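PDB 6CHJ: diacylglycerol O-acyltransferase from Marinobacter hydrocarbonoclasticus, which probably transfers the acyl group of an acyl-CoA to a diacylglycerol to form triacylglycerol, and probably also forms wax esters. Local coordinates for residues B[16-21]-B[233-238]. Residues are numbered along the deposited sequence; the frame is centred on the assembly and turned at random.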
ATOM      1  N   LYS B  16       3.369  10.049   8.128  1.00 51.51           N
ATOM      2  CA  LYS B  16       4.632   9.805   7.443  1.00 49.36           C
ATOM      3  C   LYS B  16       4.586   8.353   6.987  1.00 53.00           C
ATOM      4  O   LYS B  16       3.653   7.617   7.326  1.00 52.00           O
ATOM      5  CB  LYS B  16       5.850  10.078   8.358  1.00 59.61           C
ATOM      6  CG  LYS B  16       5.984  11.525   8.892  1.00 64.32           C
ATOM      7  CD  LYS B  16       6.725  11.623  10.232  1.00 63.23           C
ATOM      8  CE  LYS B  16       6.481  12.991  10.905  1.00 67.96           C
ATOM      9  NZ  LYS B  16       6.632  12.967  12.412  1.00 62.52           N
ATOM     10  N   ARG B  17       5.604   7.926   6.227  1.00 54.41           N
ATOM     11  CA  ARG B  17       5.558   6.571   5.670  1.00 58.39           C
ATOM     12  C   ARG B  17       5.578   5.506   6.766  1.00 54.07           C
ATOM     13  O   ARG B  17       4.991   4.430   6.597  1.00 55.82           O
ATOM     14  CB  ARG B  17       6.705   6.334   4.673  1.00 55.43           C
ATOM     15  CG  ARG B  17       6.810   4.866   4.121  1.00 61.92           C
ATOM     16  CD  ARG B  17       5.497   4.345   3.477  1.00 59.35           C
ATOM     17  NE  ARG B  17       5.471   2.886   3.258  1.00 62.00           N
ATOM     18  CZ  ARG B  17       4.855   2.005   4.059  1.00 69.37           C
ATOM     19  NH1 ARG B  17       4.209   2.409   5.157  1.00 64.45           N
ATOM     20  NH2 ARG B  17       4.881   0.702   3.776  1.00 64.72           N
ATOM     21  N   GLN B  18       6.224   5.776   7.892  1.00 53.95           N
ATOM     22  CA  GLN B  18       6.314   4.752   8.923  1.00 53.81           C
ATOM     23  C   GLN B  18       5.108   4.742   9.865  1.00 50.85           C
ATOM     24  O   GLN B  18       4.918   3.765  10.604  1.00 45.60           O
ATOM     25  CB  GLN B  18       7.620   4.916   9.710  1.00 52.40           C
ATOM     26  CG  GLN B  18       7.679   6.121  10.665  1.00 56.23           C
ATOM     27  CD  GLN B  18       7.938   7.459   9.947  1.00 67.18           C
ATOM     28  OE1 GLN B  18       8.108   7.506   8.709  1.00 59.79           O
ATOM     29  NE2 GLN B  18       8.000   8.553  10.734  1.00 63.46           N
ATOM     30  N   GLN B  19       4.270   5.777   9.827  1.00 48.90           N
ATOM     31  CA  GLN B  19       3.059   5.844  10.643  1.00 40.99           C
ATOM     32  C   GLN B  19       1.908   6.371   9.786  1.00 46.41           C
ATOM     33  O   GLN B  19       1.519   7.543   9.876  1.00 46.86           O
ATOM     34  CB  GLN B  19       3.286   6.720  11.883  1.00 47.43           C
ATOM     35  CG  GLN B  19       3.943   8.122  11.614  1.00 50.85           C
ATOM     36  CD  GLN B  19       4.509   8.777  12.868  1.00 50.85           C
ATOM     37  OE1 GLN B  19       5.334   8.198  13.579  1.00 48.55           O
ATOM     38  NE2 GLN B  19       4.078   9.999  13.130  1.00 55.17           N
ATOM     39  N   PRO B  20       1.323   5.529   8.937  1.00 44.18           N
ATOM     40  CA  PRO B  20       0.064   5.939   8.322  1.00 46.74           C
ATOM     41  C   PRO B  20      -0.939   6.280   9.418  1.00 49.92           C
ATOM     42  O   PRO B  20      -0.888   5.755  10.540  1.00 41.35           O
ATOM     43  CB  PRO B  20      -0.350   4.719   7.503  1.00 43.28           C
ATOM     44  CG  PRO B  20       0.938   4.050   7.192  1.00 45.19           C
ATOM     45  CD  PRO B  20       1.795   4.244   8.395  1.00 41.67           C
ATOM     46  N   MET B  21      -1.812   7.223   9.099  1.00 48.47           N
ATOM     47  CA  MET B  21      -2.765   7.766  10.048  1.00 50.88           C
ATOM     48  C   MET B  21      -4.192   7.424   9.624  1.00 46.00           C
ATOM     49  O   MET B  21      -5.108   8.242   9.707  1.00 51.04           O
ATOM     50  CB  MET B  21      -2.537   9.277  10.212  1.00 50.43           C
ATOM     51  CG  MET B  21      -1.186   9.626  10.883  1.00 51.04           C
ATOM     52  SD  MET B  21      -0.924   8.935  12.563  1.00 55.29           S
ATOM     53  CE  MET B  21      -2.408   9.460  13.334  1.00 54.14           C
ATOM     54  N   GLN B 233      10.008   2.799  20.601  1.00 52.86           N
ATOM     55  CA  GLN B 233      11.142   3.172  19.779  1.00 54.66           C
ATOM     56  C   GLN B 233      10.622   3.522  18.387  1.00 51.73           C
ATOM     57  O   GLN B 233       9.442   3.343  18.085  1.00 51.79           O
ATOM     58  CB  GLN B 233      12.177   2.033  19.737  1.00 52.63           C
ATOM     59  CG  GLN B 233      11.535   0.647  19.823  1.00 57.97           C
ATOM     60  CD  GLN B 233      12.551  -0.499  19.864  1.00 63.74           C
ATOM     61  OE1 GLN B 233      13.647  -0.396  19.308  1.00 67.11           O
ATOM     62  NE2 GLN B 233      12.188  -1.594  20.532  1.00 58.07           N
ATOM     63  N   LYS B 234      11.503   4.056  17.551  1.00 49.32           N
ATOM     64  CA  LYS B 234      11.133   4.398  16.183  1.00 52.52           C
ATOM     65  C   LYS B 234      10.739   3.136  15.408  1.00 57.40           C
ATOM     66  O   LYS B 234      11.311   2.055  15.592  1.00 58.33           O
ATOM     67  CB  LYS B 234      12.296   5.121  15.482  1.00 49.03           C
ATOM     68  CG  LYS B 234      12.514   6.585  15.961  1.00 59.26           C
ATOM     69  CD  LYS B 234      13.641   7.308  15.204  1.00 60.75           C
ATOM     70  CE  LYS B 234      13.421   8.843  15.141  1.00 79.03           C
ATOM     71  NZ  LYS B 234      12.960   9.350  13.794  1.00 77.07           N
ATOM     72  N   ILE B 235       9.756   3.275  14.521  1.00 52.35           N
ATOM     73  CA  ILE B 235       9.122   2.123  13.900  1.00 51.34           C
ATOM     74  C   ILE B 235       9.284   2.204  12.384  1.00 52.46           C
ATOM     75  O   ILE B 235       9.668   3.228  11.825  1.00 48.87           O
ATOM     76  CB  ILE B 235       7.634   2.001  14.282  1.00 45.59           C
ATOM     77  CG1 ILE B 235       6.869   3.224  13.787  1.00 50.71           C
ATOM     78  CG2 ILE B 235       7.476   1.865  15.781  1.00 47.44           C
ATOM     79  CD1 ILE B 235       5.364   3.046  13.780  1.00 45.63           C
ATOM     80  N   THR B 236       9.012   1.079  11.736  1.00 51.08           N
ATOM     81  CA  THR B 236       8.837   0.998  10.299  1.00 50.97           C
ATOM     82  C   THR B 236       7.359   1.129   9.943  1.00 48.48           C
ATOM     83  O   THR B 236       6.475   1.125  10.807  1.00 43.29           O
ATOM     84  CB  THR B 236       9.366  -0.329   9.774  1.00 53.50           C
ATOM     85  OG1 THR B 236       8.445  -1.363  10.151  1.00 49.84           O
ATOM     86  CG2 THR B 236      10.725  -0.638  10.387  1.00 53.26           C
ATOM     87  N   GLY B 237       7.092   1.227   8.648  1.00 47.34           N
ATOM     88  CA  GLY B 237       5.730   1.288   8.172  1.00 52.99           C
ATOM     89  C   GLY B 237       5.047  -0.047   7.922  1.00 52.12           C
ATOM     90  O   GLY B 237       3.923  -0.057   7.404  1.00 56.54           O
ATOM     91  N   SER B 238       5.675  -1.170   8.254  1.00 43.73           N
ATOM     92  CA  SER B 238       5.061  -2.476   8.051  1.00 50.66           C
ATOM     93  C   SER B 238       4.342  -2.895   9.328  1.00 51.07           C
ATOM     94  O   SER B 238       4.816  -2.634  10.440  1.00 49.72           O
ATOM     95  CB  SER B 238       6.094  -3.533   7.641  1.00 50.62           C
ATOM     96  OG  SER B 238       7.067  -3.725   8.659  1.00 57.62           O
TER
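Q18 meets G237 backbone to backbone, their CA atoms 3.6 Å apart, where a type I beta turn from K16 to Q19, closed by Q19 N to K16 O, lies against the irregular loop 233-238. G237 CA also makes CA-H...O contacts with the carbonyls of R17 and Q18, helped by the absence of a side chain. Q18 O and T236 O, two acceptors only 3.1 Å apart, are bridged by the R239 guanidinium, which donates to both. R17, bent at chi2 (55°), brings NH1 edge-on to G237 O for a weak hydrogen bond of 3.3 Å; an alanine here would probably leave G237 O without this donor and open a gap beside G237. Q18 CB rests 3.4 Å from I235 O, while its amide turns away to a weak bond with D406. A chi1 of 62° sets I235 CG1 over its own backbone and carries CD1 to 3.3 Å from Q18 O. D406 OD1 accepts I235 N and D406 N donates to Q19 OE1, tying both loops together. D109 OD2 of the second subunit accepts a hydrogen bond from G237 N. Within the WS/DGAT catalytic domain, this buried contact joins the loop between helix 6-13 and strand 22-30 to the one entering strand 239-247, beside strand 420-428, linking the two mixed sheets.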